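Local coordinates for extracellular solute-binding protein family 1 (Arthrobacter chlorophenolicus, PDB 4R2F) that binds the disaccharide laminaribiose and probably delivers such sugars to an ABC-type importer, at residues G135-F140 with A148-L153; K57-G62 with L333-E338; N401-T406 with K415-A420; T174-L179 with M213-G218. All blocks are in the same frame, centred on the assembly; numbering follows the deposited sequence.

Contact 1 of 4, residues G135-F140 with A148-L153; sequences GVVEPF and AVPWQL
This is a buried apolar contact in which Val136, Val137 and Phe140, from the loop that leads into strand 141-142, lean on Pro150 in the long strand 145-161, the antiparallel partner of that short strand. The proline ring sits in the notch between the three side chains. Its CG approaches the backbone most closely, with Pro150 CG 3.3 Å from Val136 O, while the valine side chain crosses the ring at about a right angle and brings Val136 CG2 to 3.9 Å from Pro150 CG. Val137 closes in beside it, its CG2 4.2 Å from Pro150 CG. On the far side of the notch the phenyl ring slides past the proline, Phe140 CD2 lying 4.1 Å from Pro150 CD. That ring is also met at its edge, in its plane, by Val136 O, 3.6 Å from Phe140 CE2, and Pro139 CB lies over one face near the rim. Phe140 N bonds Val137 O within the 3-10 turn from which the ring projects toward the strand. Further along, Val136 CG1 touches Leu153 CD1 loosely at 4.4 Å; the leucine side chain is about 9 Å from a bound glucose unit, which places the contact beside the ligand region. Ala148 O, 3.5 Å from Phe140 CB, is buried here with no partner in the model. With no hydrogen bond shared between the segments, their fit rests on shape and on the exclusion of water.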
loop_
_atom_site.group_PDB
_atom_site.type_symbol
_atom_site.label_atom_id
_atom_site.label_comp_id
_atom_site.label_asym_id
_atom_site.label_seq_id
_atom_site.Cartn_x
_atom_site.Cartn_y
_atom_site.Cartn_z
ATOM N N GLY A 135 2.114 15.981 9.260
ATOM C CA GLY A 135 2.856 15.534 8.088
ATOM C C GLY A 135 2.063 14.830 6.990
ATOM O O GLY A 135 2.658 14.405 5.990
ATOM N N VAL A 136 0.748 14.671 7.142
ATOM C CA VAL A 136 0.019 13.847 6.160
ATOM C C VAL A 136 -0.463 14.639 4.944
ATOM O O VAL A 136 -0.674 14.045 3.893
ATOM C CB VAL A 136 -1.128 13.010 6.763
ATOM C CG1 VAL A 136 -0.598 12.148 7.899
ATOM C CG2 VAL A 136 -2.300 13.868 7.213
ATOM N N VAL A 137 -0.606 15.961 5.066
ATOM C CA VAL A 137 -1.158 16.790 3.971
ATOM C C VAL A 137 -0.074 17.347 3.091
ATOM O O VAL A 137 -0.202 17.418 1.864
ATOM C CB VAL A 137 -1.961 17.989 4.530
ATOM C CG1 VAL A 137 -2.508 18.848 3.399
ATOM C CG2 VAL A 137 -3.073 17.504 5.451
ATOM N N GLU A 138 1.012 17.749 3.741
ATOM C CA GLU A 138 2.119 18.466 3.100
ATOM C C GLU A 138 2.796 17.749 1.920
ATOM O O GLU A 138 3.208 18.416 0.954
ATOM C CB GLU A 138 3.182 18.814 4.165
ATOM C CG GLU A 138 2.683 19.825 5.202
ATOM C CD GLU A 138 2.135 19.238 6.512
ATOM O OE1 GLU A 138 1.610 18.081 6.576
ATOM O OE2 GLU A 138 2.221 19.997 7.503
ATOM N N PRO A 139 2.923 16.405 1.970
ATOM C CA PRO A 139 3.469 15.737 0.787
ATOM C C PRO A 139 2.760 16.064 -0.531
ATOM O O PRO A 139 3.332 15.831 -1.587
ATOM C CB PRO A 139 3.270 14.254 1.114
ATOM C CG PRO A 139 3.380 14.199 2.604
ATOM C CD PRO A 139 2.627 15.432 3.045
ATOM N N PHE A 140 1.526 16.548 -0.467
ATOM C CA PHE A 140 0.703 16.762 -1.647
ATOM C C PHE A 140 0.713 18.193 -2.145
ATOM O O PHE A 140 0.079 18.513 -3.160
ATOM C CB PHE A 140 -0.710 16.280 -1.348
ATOM C CG PHE A 140 -0.749 14.824 -1.063
ATOM C CD1 PHE A 140 -0.628 13.920 -2.104
ATOM C CD2 PHE A 140 -0.794 14.354 0.224
ATOM C CE1 PHE A 140 -0.600 12.568 -1.875
ATOM C CE2 PHE A 140 -0.773 13.000 0.470
ATOM C CZ PHE A 140 -0.672 12.103 -0.585
ATOM N N ALA A 148 -3.905 16.378 -4.230
ATOM C CA ALA A 148 -4.882 15.438 -3.669
ATOM C C ALA A 148 -4.959 15.661 -2.171
ATOM O O ALA A 148 -4.222 16.486 -1.627
ATOM C CB ALA A 148 -4.458 13.991 -3.950
ATOM N N VAL A 149 -5.842 14.914 -1.508
ATOM C CA VAL A 149 -6.012 14.996 -0.052
ATOM C C VAL A 149 -5.820 13.604 0.556
ATOM O O VAL A 149 -6.441 12.632 0.097
ATOM C CB VAL A 149 -7.416 15.536 0.281
ATOM C CG1 VAL A 149 -7.619 15.628 1.774
ATOM C CG2 VAL A 149 -7.638 16.884 -0.370
ATOM N N PRO A 150 -4.983 13.491 1.603
ATOM C CA PRO A 150 -4.781 12.158 2.176
ATOM C C PRO A 150 -6.026 11.565 2.788
ATOM O O PRO A 150 -6.828 12.300 3.339
ATOM C CB PRO A 150 -3.746 12.401 3.285
ATOM C CG PRO A 150 -3.952 13.838 3.671
ATOM C CD PRO A 150 -4.257 14.523 2.372
ATOM N N TRP A 151 -6.186 10.245 2.723
ATOM C CA TRP A 151 -7.333 9.609 3.406
ATOM C C TRP A 151 -6.980 8.401 4.253
ATOM O O TRP A 151 -7.720 8.033 5.157
ATOM C CB TRP A 151 -8.490 9.310 2.422
ATOM C CG TRP A 151 -8.371 8.076 1.570
ATOM C CD1 TRP A 151 -7.579 7.909 0.459
ATOM C CD2 TRP A 151 -9.070 6.838 1.744
ATOM N NE1 TRP A 151 -7.725 6.640 -0.042
ATOM C CE2 TRP A 151 -8.649 5.968 0.710
ATOM C CE3 TRP A 151 -10.029 6.383 2.656
ATOM C CZ2 TRP A 151 -9.153 4.672 0.572
ATOM C CZ3 TRP A 151 -10.505 5.103 2.530
ATOM C CH2 TRP A 151 -10.074 4.258 1.482
ATOM N N GLN A 152 -5.849 7.772 3.964
ATOM C CA GLN A 152 -5.366 6.686 4.782
ATOM C C GLN A 152 -3.910 6.419 4.478
ATOM O O GLN A 152 -3.372 6.899 3.466
ATOM C CB GLN A 152 -6.208 5.396 4.612
ATOM C CG GLN A 152 -6.547 4.980 3.184
ATOM C CD GLN A 152 -5.680 3.862 2.619
ATOM O OE1 GLN A 152 -4.468 3.800 2.851
ATOM N NE2 GLN A 152 -6.296 2.984 1.854
ATOM N N LEU A 153 -3.290 5.673 5.398
ATOM C CA LEU A 153 -1.919 5.290 5.320
ATOM C C LEU A 153 -1.829 3.788 5.307
ATOM O O LEU A 153 -2.124 3.125 6.296
ATOM C CB LEU A 153 -1.128 5.854 6.488
ATOM C CG LEU A 153 -1.022 7.378 6.578
ATOM C CD1 LEU A 153 -0.631 7.799 7.993
ATOM C CD2 LEU A 153 -0.041 7.882 5.546
#

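Contact 2 of 4, residues K57-G62 with L333-E338; sequences KKIAEG and LGKLKE
Ile59 O accepts two bonds, one from Gly62 N at 3.1 Å and one from Tyr331 OH on helix 322-335, and the side chain of the same residue carries the contact with Lys335 and Glu338. Ile59 spreads its branches over that pair. CG2, anti to the backbone N, takes the lysine side, with Ile59 CG2 3.8 Å from Lys335 CB and 4.2 Å from Lys335 CE. The other branch runs along the glutamate, Ile59 CG1 and CD1 each coming to 3.8 Å from Glu338 OE1. In both encounters the side chains slide past each other in opposite directions. Lys335 and Glu338 are themselves joined: Lys335 NZ makes weak bonds to both carboxylate oxygens, the salt bridge measuring 3.3 Å from Lys335 NZ to Glu338 OE2. To get there the lysine doubles back, bending at chi2 (-105°) and again at chi3 (-81°), and the bend lays its aliphatic carbons against the isoleucine. An aliphatic group thus shields one side of a charge pair, which probably lowers the local polarity round Glu338 OE1. Ile59 lies in the last turn of helix 50-61, where its side chain also touches Tyr332 of helix 322-335; Ala60 turns the other way to Tyr72 of strand 70-74, and strand 145-161 packs against helix 322-335 from beyond this contact.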
loop_
_atom_site.group_PDB
_atom_site.type_symbol
_atom_site.label_atom_id
_atom_site.label_comp_id
_atom_site.label_asym_id
_atom_site.label_seq_id
_atom_site.Cartn_x
_atom_site.Cartn_y
_atom_site.Cartn_z
ATOM N N LYS A 57 -19.817 2.458 -0.941
ATOM C CA LYS A 57 -20.924 2.725 -1.869
ATOM C C LYS A 57 -22.054 3.489 -1.179
ATOM O O LYS A 57 -22.484 4.514 -1.674
ATOM C CB LYS A 57 -21.465 1.416 -2.411
ATOM C CG LYS A 57 -22.579 1.552 -3.432
ATOM C CD LYS A 57 -22.911 0.177 -3.997
ATOM C CE LYS A 57 -24.369 0.054 -4.398
ATOM N NZ LYS A 57 -24.580 0.783 -5.671
ATOM N N LYS A 58 -22.514 3.004 -0.028
ATOM C CA LYS A 58 -23.617 3.674 0.687
ATOM C C LYS A 58 -23.244 5.082 1.126
ATOM O O LYS A 58 -24.048 6.003 0.997
ATOM C CB LYS A 58 -24.109 2.858 1.884
ATOM C CG LYS A 58 -25.149 1.821 1.484
ATOM C CD LYS A 58 -25.393 0.807 2.585
ATOM C CE LYS A 58 -26.148 -0.408 2.068
ATOM N NZ LYS A 58 -25.613 -1.651 2.693
ATOM N N ILE A 59 -22.017 5.272 1.600
ATOM C CA ILE A 59 -21.560 6.620 1.938
ATOM C C ILE A 59 -21.632 7.547 0.722
ATOM O O ILE A 59 -22.248 8.612 0.770
ATOM C CB ILE A 59 -20.154 6.593 2.547
ATOM C CG1 ILE A 59 -20.218 5.946 3.920
ATOM C CG2 ILE A 59 -19.577 7.999 2.685
ATOM C CD1 ILE A 59 -18.861 5.664 4.522
ATOM N N ALA A 60 -21.042 7.115 -0.382
ATOM C CA ALA A 60 -20.968 7.936 -1.588
ATOM C C ALA A 60 -22.352 8.258 -2.149
ATOM O O ALA A 60 -22.627 9.386 -2.533
ATOM C CB ALA A 60 -20.122 7.227 -2.653
ATOM N N GLU A 61 -23.221 7.260 -2.187
ATOM C CA GLU A 61 -24.531 7.425 -2.780
ATOM C C GLU A 61 -25.451 8.226 -1.869
ATOM O O GLU A 61 -26.495 8.697 -2.307
ATOM C CB GLU A 61 -25.092 6.068 -3.233
ATOM C CG GLU A 61 -24.186 5.503 -4.334
ATOM C CD GLU A 61 -24.690 4.261 -5.059
ATOM O OE1 GLU A 61 -24.198 4.022 -6.192
ATOM O OE2 GLU A 61 -25.534 3.517 -4.513
ATOM N N GLY A 62 -25.008 8.462 -0.635
ATOM C CA GLY A 62 -25.695 9.359 0.296
ATOM C C GLY A 62 -25.455 10.836 0.057
ATOM O O GLY A 62 -26.166 11.675 0.595
ATOM N N LEU A 333 -14.808 12.843 3.122
ATOM C CA LEU A 333 -13.829 12.886 4.231
ATOM C C LEU A 333 -14.488 12.939 5.611
ATOM O O LEU A 333 -14.001 12.311 6.553
ATOM C CB LEU A 333 -12.899 14.081 4.078
ATOM C CG LEU A 333 -11.916 13.970 2.931
ATOM C CD1 LEU A 333 -11.290 15.324 2.701
ATOM C CD2 LEU A 333 -10.871 12.920 3.263
ATOM N N GLY A 334 -15.611 13.646 5.705
ATOM C CA GLY A 334 -16.364 13.768 6.942
ATOM C C GLY A 334 -17.012 12.479 7.440
ATOM O O GLY A 334 -17.317 12.383 8.607
ATOM N N LYS A 335 -17.214 11.493 6.564
ATOM C CA LYS A 335 -17.842 10.222 6.921
ATOM C C LYS A 335 -16.855 9.038 7.075
ATOM O O LYS A 335 -17.223 7.924 7.518
ATOM C CB LYS A 335 -18.936 9.890 5.883
ATOM C CG LYS A 335 -20.088 10.907 5.844
ATOM C CD LYS A 335 -21.372 10.416 6.496
ATOM C CE LYS A 335 -22.168 9.517 5.552
ATOM N NZ LYS A 335 -23.058 8.523 6.229
ATOM N N LEU A 336 -15.599 9.279 6.720
ATOM C CA LEU A 336 -14.562 8.231 6.804
ATOM C C LEU A 336 -14.479 7.520 8.141
ATOM O O LEU A 336 -14.215 6.322 8.174
ATOM C CB LEU A 336 -13.174 8.801 6.485
ATOM C CG LEU A 336 -12.941 9.171 5.031
ATOM C CD1 LEU A 336 -11.506 9.649 4.920
ATOM C CD2 LEU A 336 -13.213 8.019 4.081
ATOM N N LYS A 337 -14.663 8.241 9.246
ATOM C CA LYS A 337 -14.641 7.593 10.562
ATOM C C LYS A 337 -15.533 6.345 10.643
ATOM O O LYS A 337 -15.193 5.387 11.330
ATOM C CB LYS A 337 -15.028 8.588 11.663
ATOM C CG LYS A 337 -16.410 9.201 11.512
ATOM C CD LYS A 337 -16.683 10.254 12.576
ATOM C CE LYS A 337 -18.109 10.753 12.442
ATOM N NZ LYS A 337 -18.262 12.100 13.045
ATOM N N GLU A 338 -16.651 6.332 9.925
ATOM C CA GLU A 338 -17.556 5.170 9.988
ATOM C C GLU A 338 -16.889 3.891 9.522
ATOM O O GLU A 338 -17.239 2.811 9.990
ATOM C CB GLU A 338 -18.812 5.402 9.137
ATOM C CG GLU A 338 -19.724 6.495 9.689
ATOM C CD GLU A 338 -20.735 7.021 8.681
ATOM O OE1 GLU A 338 -20.989 6.356 7.643
ATOM O OE2 GLU A 338 -21.281 8.114 8.944
#

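Contact 3 of 4, residues N401-T406 with K415-A420; sequences NQFTQT and KSALTA
Phe403 and Leu418 make the tight end of this contact, the phenyl tip pressing on one methyl with Phe403 CZ 3.7 Å from Leu418 CD2. The two side chains cross at a slant. CG of Phe403 stands anti to the backbone N (chi1 173°), and this swings the ring across the gap between the helices although its CB starts off to the flank. Phe403 CD1 then passes the neighbouring backbone obliquely, 3.7 Å from Ala417 O, while the next ring atom, Phe403 CE1, lies 3.9 Å from Ala417 CB. The same small methyl is shared by the threonine one turn on, with Thr406 CG2 at 4.0 Å from Ala417 CB. Helices 398-408 and 414-428, joined by a short loop, form an antiparallel helical hairpin; over these segments the axes run at 168° to each other and approach to 9.7 Å. On the buried side, Met209 and Met213 of helix 204-215 and Val238 of helix 232-246 join the phenyl ring, which also stacks with Phe421. Toward solvent the hairpin is looser, and polar groups there turn back on their own helices. Thr406 OG1 bonds Gln402 O at 3.1 Å, from the opposite face of that carbonyl to Thr406 N. Thr419, exposed on the other helix, repeats the arrangement: its hydroxyl bonds Lys415 O, which Thr419 N reaches from the other face.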
loop_
_atom_site.group_PDB
_atom_site.type_symbol
_atom_site.label_atom_id
_atom_site.label_comp_id
_atom_site.label_asym_id
_atom_site.label_seq_id
_atom_site.Cartn_x
_atom_site.Cartn_y
_atom_site.Cartn_z
ATOM N N ASN A 401 6.535 -5.047 -11.651
ATOM C CA ASN A 401 5.793 -6.316 -11.703
ATOM C C ASN A 401 6.693 -7.454 -12.120
ATOM O O ASN A 401 6.765 -8.487 -11.445
ATOM C CB ASN A 401 4.594 -6.234 -12.644
ATOM C CG ASN A 401 3.455 -5.390 -12.073
ATOM O OD1 ASN A 401 2.862 -4.581 -12.766
ATOM N ND2 ASN A 401 3.142 -5.599 -10.817
ATOM N N GLN A 402 7.413 -7.229 -13.213
ATOM C CA GLN A 402 8.274 -8.257 -13.853
ATOM C C GLN A 402 9.487 -8.577 -13.001
ATOM O O GLN A 402 9.865 -9.738 -12.832
ATOM C CB GLN A 402 8.627 -7.801 -15.301
ATOM C CG GLN A 402 7.347 -7.683 -16.140
ATOM C CD GLN A 402 7.510 -7.207 -17.586
ATOM O OE1 GLN A 402 6.583 -7.332 -18.407
ATOM N NE2 GLN A 402 8.662 -6.651 -17.899
ATOM N N PHE A 403 10.066 -7.553 -12.389
ATOM C CA PHE A 403 11.137 -7.758 -11.418
ATOM C C PHE A 403 10.695 -8.708 -10.313
ATOM O O PHE A 403 11.388 -9.677 -9.979
ATOM C CB PHE A 403 11.557 -6.406 -10.861
ATOM C CG PHE A 403 12.535 -6.470 -9.748
ATOM C CD1 PHE A 403 13.816 -6.963 -9.944
ATOM C CD2 PHE A 403 12.195 -6.004 -8.493
ATOM C CE1 PHE A 403 14.719 -7.006 -8.907
ATOM C CE2 PHE A 403 13.104 -6.028 -7.467
ATOM C CZ PHE A 403 14.370 -6.539 -7.669
ATOM N N THR A 404 9.521 -8.447 -9.764
ATOM C CA THR A 404 8.998 -9.267 -8.685
ATOM C C THR A 404 8.841 -10.724 -9.126
ATOM O O THR A 404 9.181 -11.636 -8.383
ATOM C CB THR A 404 7.633 -8.728 -8.167
ATOM O OG1 THR A 404 7.757 -7.351 -7.794
ATOM C CG2 THR A 404 7.170 -9.531 -6.960
ATOM N N GLN A 405 8.281 -10.935 -10.305
ATOM C CA GLN A 405 7.982 -12.284 -10.729
ATOM C C GLN A 405 9.264 -13.043 -11.002
ATOM O O GLN A 405 9.386 -14.238 -10.696
ATOM C CB GLN A 405 7.027 -12.253 -11.911
ATOM C CG GLN A 405 5.643 -11.765 -11.485
ATOM C CD GLN A 405 4.565 -11.876 -12.547
ATOM O OE1 GLN A 405 4.834 -11.792 -13.736
ATOM N NE2 GLN A 405 3.325 -12.067 -12.113
ATOM N N THR A 406 10.245 -12.327 -11.525
ATOM C CA THR A 406 11.581 -12.880 -11.729
ATOM C C THR A 406 12.237 -13.329 -10.432
ATOM O O THR A 406 12.803 -14.430 -10.351
ATOM C CB THR A 406 12.461 -11.840 -12.466
ATOM O OG1 THR A 406 12.021 -11.754 -13.831
ATOM C CG2 THR A 406 13.922 -12.188 -12.423
ATOM N N LYS A 415 21.956 -9.320 -9.401
ATOM C CA LYS A 415 22.470 -8.242 -10.260
ATOM C C LYS A 415 21.747 -8.163 -11.591
ATOM O O LYS A 415 21.359 -7.069 -12.015
ATOM C CB LYS A 415 23.993 -8.381 -10.470
ATOM C CG LYS A 415 24.820 -7.733 -9.364
ATOM C CD LYS A 415 26.092 -8.495 -9.012
ATOM C CE LYS A 415 27.013 -7.630 -8.164
ATOM N NZ LYS A 415 27.893 -8.438 -7.281
ATOM N N SER A 416 21.518 -9.307 -12.245
ATOM C CA SER A 416 20.802 -9.300 -13.530
ATOM C C SER A 416 19.362 -8.803 -13.393
ATOM O O SER A 416 18.866 -8.044 -14.232
ATOM C CB SER A 416 20.799 -10.697 -14.194
ATOM O OG SER A 416 22.133 -11.197 -14.380
ATOM N N ALA A 417 18.666 -9.299 -12.384
ATOM C CA ALA A 417 17.273 -8.897 -12.164
ATOM C C ALA A 417 17.186 -7.368 -11.943
ATOM O O ALA A 417 16.382 -6.692 -12.564
ATOM C CB ALA A 417 16.707 -9.654 -10.986
ATOM N N LEU A 418 18.064 -6.863 -11.086
ATOM C CA LEU A 418 18.139 -5.432 -10.792
ATOM C C LEU A 418 18.518 -4.587 -12.004
ATOM O O LEU A 418 17.998 -3.484 -12.182
ATOM C CB LEU A 418 19.118 -5.206 -9.646
ATOM C CG LEU A 418 18.598 -5.572 -8.252
ATOM C CD1 LEU A 418 19.703 -5.668 -7.213
ATOM C CD2 LEU A 418 17.534 -4.567 -7.797
ATOM N N THR A 419 19.409 -5.109 -12.854
ATOM C CA THR A 419 19.812 -4.407 -14.067
ATOM C C THR A 419 18.637 -4.320 -15.006
ATOM O O THR A 419 18.386 -3.262 -15.587
ATOM C CB THR A 419 21.022 -5.093 -14.748
ATOM O OG1 THR A 419 22.094 -5.119 -13.805
ATOM C CG2 THR A 419 21.470 -4.353 -15.982
ATOM N N ALA A 420 17.890 -5.415 -15.147
ATOM C CA ALA A 420 16.677 -5.394 -15.989
ATOM C C ALA A 420 15.649 -4.395 -15.411
ATOM O O ALA A 420 14.962 -3.697 -16.149
ATOM C CB ALA A 420 16.065 -6.789 -16.101
#

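Contact 4 of 4, residues T174-L179 with M213-G218; sequences TDWASL and MLNNGG
Trp176 reaches across to Asn215 and Asn216 with the outer atoms of its indole. CB leaves the first turn of helix 176-188 pointing at the other segment, with CG anti to the carbonyl carbon (chi1 -71°), which carries the ring toward the end of helix 204-215. Past CG and CD1, NE1 is the first atom to meet the other segment, and here the Asn215 amide stands, turned nearly perpendicular to the indole (86°), with Trp176 NE1 3.8 Å from Asn215 CG. CZ2 falls between the two asparagines, Trp176 CZ2 lying 4.1 Å from Asn215 CB and equally far from Asn216 CB. The tip, CH2, packs closest on the second of them: Trp176 CH2 is 3.7 Å from Asn216 CB, and that side chain crosses the tryptophan at about a right angle. The contact joins the start of one helix to the end of another. Asp175 is the N-cap of helix 176-188, its OD1 accepting from Ser178 N at 2.8 Å nearly along the C-O bond, and the residue that follows it is the tryptophan itself. Helix 204-215 closes in a Schellman motif, with Gly217 at positive phi as C-prime; Gly218 N bonds Met213 O and Gly217 N bonds Leu214 O. The side-chain ND2 of Asn216 bonds Glu236 and its backbone O accepts from Arg233, both on helix 232-246. That same helix flanks the indole with Ala237 and with Phe240, whose ring stacks on it, while Pro300 of a loop touches both Trp176 and Asn216.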
loop_
_atom_site.group_PDB
_atom_site.type_symbol
_atom_site.label_atom_id
_atom_site.label_comp_id
_atom_site.label_asym_id
_atom_site.label_seq_id
_atom_site.Cartn_x
_atom_site.Cartn_y
_atom_site.Cartn_z
ATOM N N THR A 174 13.963 -11.788 14.596
ATOM C CA THR A 174 14.350 -10.413 14.921
ATOM C C THR A 174 15.213 -9.818 13.827
ATOM O O THR A 174 15.525 -8.629 13.860
ATOM C CB THR A 174 15.141 -10.370 16.229
ATOM O OG1 THR A 174 16.278 -11.227 16.105
ATOM C CG2 THR A 174 14.275 -10.846 17.392
ATOM N N ASP A 175 15.607 -10.644 12.858
ATOM C CA ASP A 175 16.464 -10.197 11.775
ATOM C C ASP A 175 16.427 -11.183 10.641
ATOM O O ASP A 175 15.759 -12.223 10.753
ATOM C CB ASP A 175 17.901 -9.963 12.267
ATOM C CG ASP A 175 18.560 -11.207 12.886
ATOM O OD1 ASP A 175 18.100 -12.368 12.755
ATOM O OD2 ASP A 175 19.599 -10.989 13.518
ATOM N N TRP A 176 17.131 -10.865 9.555
ATOM C CA TRP A 176 17.079 -11.699 8.341
ATOM C C TRP A 176 17.598 -13.113 8.595
ATOM O O TRP A 176 17.005 -14.081 8.136
ATOM C CB TRP A 176 17.845 -11.045 7.188
ATOM C CG TRP A 176 17.150 -9.843 6.640
ATOM C CD1 TRP A 176 16.095 -9.170 7.215
ATOM C CD2 TRP A 176 17.450 -9.145 5.429
ATOM N NE1 TRP A 176 15.711 -8.131 6.416
ATOM C CE2 TRP A 176 16.530 -8.080 5.320
ATOM C CE3 TRP A 176 18.394 -9.325 4.414
ATOM C CZ2 TRP A 176 16.530 -7.196 4.243
ATOM C CZ3 TRP A 176 18.380 -8.457 3.344
ATOM C CH2 TRP A 176 17.459 -7.402 3.270
ATOM N N ALA A 177 18.686 -13.219 9.347
ATOM C CA ALA A 177 19.289 -14.505 9.654
ATOM C C ALA A 177 18.315 -15.351 10.459
ATOM O O ALA A 177 18.156 -16.527 10.183
ATOM C CB ALA A 177 20.604 -14.320 10.413
ATOM N N SER A 178 17.645 -14.761 11.444
ATOM C CA SER A 178 16.672 -15.519 12.202
ATOM C C SER A 178 15.400 -15.831 11.353
ATOM O O SER A 178 14.800 -16.879 11.527
ATOM C CB SER A 178 16.369 -14.850 13.554
ATOM O OG SER A 178 15.759 -13.572 13.428
ATOM N N LEU A 179 15.024 -14.960 10.413
ATOM C CA LEU A 179 13.891 -15.258 9.508
ATOM C C LEU A 179 14.158 -16.527 8.693
ATOM O O LEU A 179 13.302 -17.421 8.593
ATOM C CB LEU A 179 13.587 -14.057 8.586
ATOM C CG LEU A 179 12.639 -14.220 7.394
ATOM C CD1 LEU A 179 11.319 -14.805 7.829
ATOM C CD2 LEU A 179 12.428 -12.879 6.684
ATOM N N MET A 213 14.449 -3.992 0.314
ATOM C CA MET A 213 15.513 -3.018 -0.023
ATOM C C MET A 213 15.563 -1.954 1.083
ATOM O O MET A 213 16.625 -1.665 1.629
ATOM C CB MET A 213 15.271 -2.359 -1.401
ATOM C CG MET A 213 15.410 -3.268 -2.634
ATOM S SD MET A 213 14.958 -2.432 -4.171
ATOM C CE MET A 213 14.263 -3.750 -5.095
ATOM N N LEU A 214 14.410 -1.392 1.444
ATOM C CA LEU A 214 14.376 -0.354 2.496
ATOM C C LEU A 214 14.883 -0.872 3.828
ATOM O O LEU A 214 15.637 -0.203 4.518
ATOM C CB LEU A 214 12.959 0.190 2.654
ATOM C CG LEU A 214 12.381 0.882 1.425
ATOM C CD1 LEU A 214 11.014 1.433 1.786
ATOM C CD2 LEU A 214 13.265 1.985 0.899
ATOM N N ASN A 215 14.499 -2.102 4.150
ATOM C CA ASN A 215 14.926 -2.753 5.373
ATOM C C ASN A 215 16.444 -2.939 5.439
ATOM O O ASN A 215 17.001 -3.020 6.517
ATOM C CB ASN A 215 14.195 -4.084 5.490
ATOM C CG ASN A 215 14.196 -4.668 6.886
ATOM O OD1 ASN A 215 14.933 -4.251 7.780
ATOM N ND2 ASN A 215 13.356 -5.669 7.071
ATOM N N ASN A 216 17.124 -2.967 4.303
ATOM C CA ASN A 216 18.578 -3.065 4.313
ATOM C C ASN A 216 19.287 -1.740 4.051
ATOM O O ASN A 216 20.448 -1.736 3.627
ATOM C CB ASN A 216 19.013 -4.070 3.254
ATOM C CG ASN A 216 20.421 -4.605 3.485
ATOM O OD1 ASN A 216 20.869 -4.756 4.623
ATOM N ND2 ASN A 216 21.099 -4.950 2.391
ATOM N N GLY A 217 18.610 -0.620 4.298
ATOM C CA GLY A 217 19.203 0.691 4.077
ATOM C C GLY A 217 19.299 1.068 2.609
ATOM O O GLY A 217 19.978 2.009 2.267
ATOM N N GLY A 218 18.607 0.342 1.739
ATOM C CA GLY A 218 18.624 0.622 0.300
ATOM C C GLY A 218 17.438 1.420 -0.138
ATOM O O GLY A 218 16.951 2.260 0.605
#

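Contacts 1 and 2 adjoin: Val149 and Trp151 from the strand of contact 1 pack on Leu333 and Leu336 of contact 2. Contacts 3 and 4 form a second pair, where Phe403 CE2 meets Met213 CE at 3.5 Å and helix 232-246 borders both. Contacts 2 and 3 are about 40 Å apart between centres, on opposite sides of the chain's centre. Contacts 1, 3 and 4 are buried, whereas contact 2 is partly exposed and sets an aliphatic side chain against a salt-bridged pair. Loop on strand in contact 1 gives way to helix on helix in contact 3 and to two helix ends in contact 4, where an indole lies against two asparagine side chains.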